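Aminotransferase, class III (Deinococcus radiodurans, PDB 3I4J) is probably a pyridoxal phosphate-dependent transaminase of class III, a family whose members transfer amino groups between amino acids or amines and keto compounds. Local coordinates at residues K123-V128 and A159-P164; V191-A196 and I227-E232. The protein carries 1 engineered substitution. All coordinates share one frame; numbering follows the deposited sequence.

In the fold
After helix 98-115, the chain enters strand 123-127. It then makes a long excursion with no helix or strand in its modelled part, and interaction 1 closes this loop by laying 162-163 parallel to 123-127 as an outermost strand of the large mixed sheet. After helices 172-176 and 178-186 the chain returns as strand 191-196. Interaction 2 then closes the second loop, in which helix 213-224 links this strand to 227-231. The two loops follow in series, neither nested nor crossed. Strand 191-196 pairs with 123-127 through backbone bonds such as K123 O to A192 N, so together the interactions join four consecutive parallel strands in the order 162-163, 123-127, 191-196, 227-231.

Interaction 1: K123-V128 and A159-P164; sequences KVITRV and AWPKLP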
loop_
_atom_site.group_PDB
_atom_site.type_symbol
_atom_site.label_atom_id
_atom_site.label_comp_id
_atom_site.label_asym_id
_atom_site.label_seq_id
_atom_site.Cartn_x
_atom_site.Cartn_y
_atom_site.Cartn_z
ATOM N N LYS C 123 11.716 -13.127 -19.661
ATOM C CA LYS C 123 11.809 -13.990 -18.490
ATOM C C LYS C 123 12.442 -13.344 -17.266
ATOM O O LYS C 123 13.395 -12.570 -17.371
ATOM C CB LYS C 123 12.580 -15.266 -18.837
ATOM C CG LYS C 123 11.950 -16.059 -19.969
ATOM C CD LYS C 123 12.832 -17.220 -20.410
ATOM C CE LYS C 123 12.202 -17.972 -21.574
ATOM N NZ LYS C 123 13.092 -19.073 -22.094
ATOM N N VAL C 124 11.894 -13.664 -16.097
ATOM C CA VAL C 124 12.425 -13.154 -14.845
ATOM C C VAL C 124 12.823 -14.361 -14.011
ATOM O O VAL C 124 11.978 -15.094 -13.509
ATOM C CB VAL C 124 11.390 -12.325 -14.056
ATOM C CG1 VAL C 124 12.012 -11.843 -12.745
ATOM C CG2 VAL C 124 10.926 -11.133 -14.887
ATOM N N ILE C 125 14.124 -14.587 -13.900
ATOM C CA ILE C 125 14.615 -15.707 -13.124
ATOM C C ILE C 125 14.548 -15.378 -11.644
ATOM O O ILE C 125 14.944 -14.290 -11.232
ATOM C CB ILE C 125 16.086 -16.026 -13.463
ATOM C CG1 ILE C 125 16.205 -16.415 -14.938
ATOM C CG2 ILE C 125 16.600 -17.152 -12.555
ATOM C CD1 ILE C 125 17.632 -16.556 -15.427
ATOM N N THR C 126 14.007 -16.309 -10.860
ATOM C CA THR C 126 13.959 -16.158 -9.416
ATOM C C THR C 126 14.573 -17.435 -8.853
ATOM O O THR C 126 14.775 -18.406 -9.580
ATOM C CB THR C 126 12.522 -15.931 -8.872
ATOM O OG1 THR C 126 11.658 -16.985 -9.301
ATOM C CG2 THR C 126 11.990 -14.584 -9.370
ATOM N N ARG C 127 14.855 -17.446 -7.563
ATOM C CA ARG C 127 15.529 -18.585 -6.954
ATOM C C ARG C 127 14.739 -19.299 -5.865
ATOM O O ARG C 127 14.097 -18.662 -5.032
ATOM C CB ARG C 127 16.859 -18.083 -6.386
ATOM C CG ARG C 127 17.824 -19.133 -5.874
ATOM C CD ARG C 127 19.052 -18.427 -5.288
ATOM N NE ARG C 127 18.658 -17.551 -4.185
ATOM C CZ ARG C 127 19.412 -16.582 -3.673
ATOM N NH1 ARG C 127 20.624 -16.346 -4.156
ATOM N NH2 ARG C 127 18.944 -15.841 -2.677
ATOM N N VAL C 128 14.799 -20.627 -5.880
ATOM C CA VAL C 128 14.126 -21.440 -4.876
ATOM C C VAL C 128 14.737 -21.043 -3.528
ATOM O O VAL C 128 15.952 -20.858 -3.422
ATOM C CB VAL C 128 14.375 -22.951 -5.126
ATOM C CG1 VAL C 128 13.746 -23.780 -4.017
ATOM C CG2 VAL C 128 13.806 -23.362 -6.478
ATOM N N ALA C 159 7.687 -17.582 -18.303
ATOM C CA ALA C 159 8.367 -16.333 -17.975
ATOM C C ALA C 159 9.041 -16.376 -16.613
ATOM O O ALA C 159 9.786 -15.461 -16.254
ATOM C CB ALA C 159 7.369 -15.168 -18.020
ATOM N N TRP C 160 8.798 -17.441 -15.856
ATOM C CA TRP C 160 9.361 -17.528 -14.519
ATOM C C TRP C 160 10.200 -18.759 -14.206
ATOM O O TRP C 160 9.818 -19.593 -13.388
ATOM C CB TRP C 160 8.234 -17.374 -13.487
ATOM C CG TRP C 160 7.455 -16.108 -13.681
ATOM C CD1 TRP C 160 6.397 -15.912 -14.529
ATOM C CD2 TRP C 160 7.745 -14.827 -13.103
ATOM N NE1 TRP C 160 6.019 -14.590 -14.518
ATOM C CE2 TRP C 160 6.829 -13.902 -13.653
ATOM C CE3 TRP C 160 8.693 -14.371 -12.177
ATOM C CZ2 TRP C 160 6.835 -12.546 -13.307
ATOM C CZ3 TRP C 160 8.698 -13.023 -11.832
ATOM C CH2 TRP C 160 7.774 -12.127 -12.398
ATOM N N PRO C 161 11.370 -18.881 -14.857
ATOM C CA PRO C 161 12.257 -20.023 -14.623
ATOM C C PRO C 161 12.838 -19.928 -13.211
ATOM O O PRO C 161 12.975 -18.838 -12.662
ATOM C CB PRO C 161 13.314 -19.871 -15.714
ATOM C CG PRO C 161 13.375 -18.398 -15.928
ATOM C CD PRO C 161 11.917 -17.989 -15.893
ATOM N N LYS C 162 13.178 -21.073 -12.634
ATOM C CA LYS C 162 13.710 -21.111 -11.279
ATOM C C LYS C 162 15.159 -21.563 -11.173
ATOM O O LYS C 162 15.565 -22.536 -11.805
ATOM C CB LYS C 162 12.838 -22.028 -10.418
ATOM C CG LYS C 162 11.427 -21.491 -10.177
ATOM C CD LYS C 162 11.464 -20.270 -9.277
ATOM C CE LYS C 162 10.065 -19.823 -8.866
ATOM N NZ LYS C 162 10.115 -18.716 -7.859
ATOM N N LEU C 163 15.927 -20.840 -10.363
ATOM C CA LEU C 163 17.326 -21.157 -10.116
ATOM C C LEU C 163 17.336 -21.976 -8.826
ATOM O O LEU C 163 16.534 -21.728 -7.918
ATOM C CB LEU C 163 18.143 -19.874 -9.907
ATOM C CG LEU C 163 19.646 -20.053 -9.669
ATOM C CD1 LEU C 163 20.300 -20.495 -10.977
ATOM C CD2 LEU C 163 20.265 -18.743 -9.185
ATOM N N PRO C 164 18.237 -22.968 -8.725
ATOM C CA PRO C 164 18.303 -23.792 -7.515
ATOM C C PRO C 164 18.631 -22.995 -6.253
ATOM O O PRO C 164 19.262 -21.937 -6.310
ATOM C CB PRO C 164 19.404 -24.804 -7.846
ATOM C CG PRO C 164 19.301 -24.937 -9.331
ATOM C CD PRO C 164 19.121 -23.506 -9.773
HETATM O O HOH W 1 11.063 -17.004 -11.803
#
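T126 pairs with K162 and R127 with L163 in parallel register, with backbone bonds from V124 N to A159 O (2.8 Å), L163 N to T126 O and V128 N to L163 O, and a longer one from T126 N to P161 O (3.3 Å). P161 O also receives a bond from a water that donates to V124 O and accepts from T126 OG1 at 2.6 Å. T126 OG1, set between its backbone N and carbonyl carbon (chi1 55°), thereby gives its proton to the water and accepts from K162 NZ at 2.7 Å. A bend at chi2 (-69°) folds the lysine chain back to reach it. W160 turns one face of its six-membered ring to V124, whose CB lies 4.0 Å from the centroid in a CH-pi contact, while T126 CG2 comes to the ring edge and NE1 bonds to L154 O. An alanine in place of W160 would probably deprive V124 of this aromatic cover and L154 O of its indole donor. I125 CG1 meets P161 CG at 3.6 Å, the two side chains crossing at about a right angle. Beyond the pair, I125 packs on L179, L182 and L183 of helix 178-186, and I125 and L163 both touch F194. Strand 123-127 also bonds to 191-196, placing it between that strand and the outermost strand 162-163.

Interaction 2: V191-A196 and I227-E232; sequences VAAFMA and IFIADE
I229 and M195 face each other on neighbouring parallel strands, their side chains crossing at a slant: M195 CG lies 3.8 Å from I229 CG2, and SD follows at 3.9 Å from the same methyl. With its CG1 beside the backbone N (chi1 -56°), I229 directs CD1 back along the strand to A193 CB, 4.0 Å away, so one isoleucine covers two residues of 191-196. Its backbone is held as well, since I229 N donates to F194 O and I229 O accepts from A196 N at 3.1 Å. A196 takes part mostly through its backbone. A196 O accepts from D231 N at 2.8 Å, the donor standing well above the carbonyl plane (42°), and D231 CB rests against that oxygen. The other face of the sheet carries F194 and F228, which lie side by side with CD2 of F194 3.9 Å from CD1 of F228; the edge of the F228 ring is turned to F194 O. Both rings touch V217 of helix 213-224, whereas A193 and I227 pack on helix 98-115, so the strands are sandwiched between helices. Strand 191-196, helix 213-224 and strand 227-231 form a beta-alpha-beta crossover in the mixed seven-stranded sheet typical of fold type I pyridoxal phosphate enzymes, in which an aspartate near the C-terminal end of the corresponding strand usually pairs with the cofactor's pyridine nitrogen; D231, whose OD1 accepts from V233 N, is probably that residue.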
loop_
_atom_site.group_PDB
_atom_site.type_symbol
_atom_site.label_atom_id
_atom_site.label_comp_id
_atom_site.label_asym_id
_atom_site.label_seq_id
_atom_site.Cartn_x
_atom_site.Cartn_y
_atom_site.Cartn_z
ATOM N N VAL C 191 15.771 -13.752 -21.684
ATOM C CA VAL C 191 15.741 -13.335 -20.282
ATOM C C VAL C 191 15.870 -11.839 -20.025
ATOM O O VAL C 191 16.774 -11.174 -20.532
ATOM C CB VAL C 191 16.836 -14.063 -19.474
ATOM C CG1 VAL C 191 16.750 -13.680 -18.003
ATOM C CG2 VAL C 191 16.682 -15.559 -19.645
ATOM N N ALA C 192 14.968 -11.320 -19.195
ATOM C CA ALA C 192 14.973 -9.909 -18.858
ATOM C C ALA C 192 15.718 -9.611 -17.564
ATOM O O ALA C 192 16.403 -8.598 -17.453
ATOM C CB ALA C 192 13.532 -9.392 -18.753
ATOM N N ALA C 193 15.597 -10.491 -16.576
ATOM C CA ALA C 193 16.248 -10.224 -15.299
ATOM C C ALA C 193 16.413 -11.436 -14.402
ATOM O O ALA C 193 15.922 -12.525 -14.694
ATOM C CB ALA C 193 15.448 -9.148 -14.538
ATOM N N PHE C 194 17.136 -11.212 -13.311
ATOM C CA PHE C 194 17.350 -12.206 -12.270
ATOM C C PHE C 194 17.093 -11.443 -10.987
ATOM O O PHE C 194 17.740 -10.421 -10.725
ATOM C CB PHE C 194 18.786 -12.738 -12.250
ATOM C CG PHE C 194 19.108 -13.540 -11.013
ATOM C CD1 PHE C 194 18.374 -14.682 -10.694
ATOM C CD2 PHE C 194 20.117 -13.132 -10.146
ATOM C CE1 PHE C 194 18.637 -15.405 -9.526
ATOM C CE2 PHE C 194 20.388 -13.849 -8.977
ATOM C CZ PHE C 194 19.644 -14.986 -8.668
ATOM N N MET C 195 16.140 -11.924 -10.195
ATOM C CA MET C 195 15.803 -11.278 -8.937
ATOM C C MET C 195 16.028 -12.243 -7.778
ATOM O O MET C 195 15.646 -13.413 -7.847
ATOM C CB MET C 195 14.334 -10.803 -8.959
ATOM C CG MET C 195 13.890 -10.056 -7.692
ATOM S SD MET C 195 12.245 -9.251 -7.844
ATOM C CE MET C 195 11.206 -10.651 -8.149
ATOM N N ALA C 196 16.658 -11.750 -6.714
ATOM C CA ALA C 196 16.917 -12.574 -5.541
ATOM C C ALA C 196 17.082 -11.757 -4.268
ATOM O O ALA C 196 17.476 -10.591 -4.310
ATOM C CB ALA C 196 18.173 -13.425 -5.762
ATOM N N ILE C 227 19.008 -7.658 -16.273
ATOM C CA ILE C 227 18.901 -6.775 -15.118
ATOM C C ILE C 227 18.990 -7.570 -13.818
ATOM O O ILE C 227 18.256 -8.538 -13.626
ATOM C CB ILE C 227 17.549 -6.008 -15.137
ATOM C CG1 ILE C 227 17.494 -5.063 -16.345
ATOM C CG2 ILE C 227 17.366 -5.228 -13.842
ATOM C CD1 ILE C 227 18.490 -3.927 -16.286
ATOM N N PHE C 228 19.894 -7.161 -12.933
ATOM C CA PHE C 228 20.056 -7.825 -11.645
ATOM C C PHE C 228 19.247 -7.036 -10.613
ATOM O O PHE C 228 19.528 -5.864 -10.326
ATOM C CB PHE C 228 21.545 -7.880 -11.275
ATOM C CG PHE C 228 21.835 -8.479 -9.921
ATOM C CD1 PHE C 228 20.945 -9.362 -9.308
ATOM C CD2 PHE C 228 23.034 -8.188 -9.276
ATOM C CE1 PHE C 228 21.253 -9.943 -8.075
ATOM C CE2 PHE C 228 23.350 -8.763 -8.049
ATOM C CZ PHE C 228 22.458 -9.644 -7.446
ATOM N N ILE C 229 18.207 -7.678 -10.087
ATOM C CA ILE C 229 17.341 -7.043 -9.101
ATOM C C ILE C 229 17.606 -7.645 -7.731
ATOM O O ILE C 229 17.512 -8.854 -7.560
ATOM C CB ILE C 229 15.844 -7.266 -9.439
ATOM C CG1 ILE C 229 15.539 -6.758 -10.852
ATOM C CG2 ILE C 229 14.970 -6.539 -8.423
ATOM C CD1 ILE C 229 14.153 -7.148 -11.366
ATOM N N ALA C 230 17.953 -6.804 -6.761
ATOM C CA ALA C 230 18.193 -7.277 -5.407
ATOM C C ALA C 230 16.953 -6.964 -4.576
ATOM O O ALA C 230 16.594 -5.797 -4.401
ATOM C CB ALA C 230 19.405 -6.589 -4.802
ATOM N N ASP C 231 16.297 -8.012 -4.090
ATOM C CA ASP C 231 15.106 -7.848 -3.264
ATOM C C ASP C 231 15.591 -7.685 -1.831
ATOM O O ASP C 231 15.889 -8.669 -1.143
ATOM C CB ASP C 231 14.198 -9.079 -3.381
ATOM C CG ASP C 231 12.933 -8.951 -2.546
ATOM O OD1 ASP C 231 12.881 -8.060 -1.681
ATOM O OD2 ASP C 231 11.998 -9.754 -2.742
ATOM N N GLU C 232 15.691 -6.431 -1.397
ATOM C CA GLU C 232 16.162 -6.104 -0.055
ATOM C C GLU C 232 15.017 -5.648 0.842
ATOM O O GLU C 232 15.244 -4.974 1.847
ATOM C CB GLU C 232 17.219 -4.999 -0.127
ATOM C CG GLU C 232 18.460 -5.381 -0.929
ATOM C CD GLU C 232 19.672 -5.683 -0.061
ATOM O OE1 GLU C 232 19.531 -5.768 1.180
ATOM O OE2 GLU C 232 20.777 -5.841 -0.627
#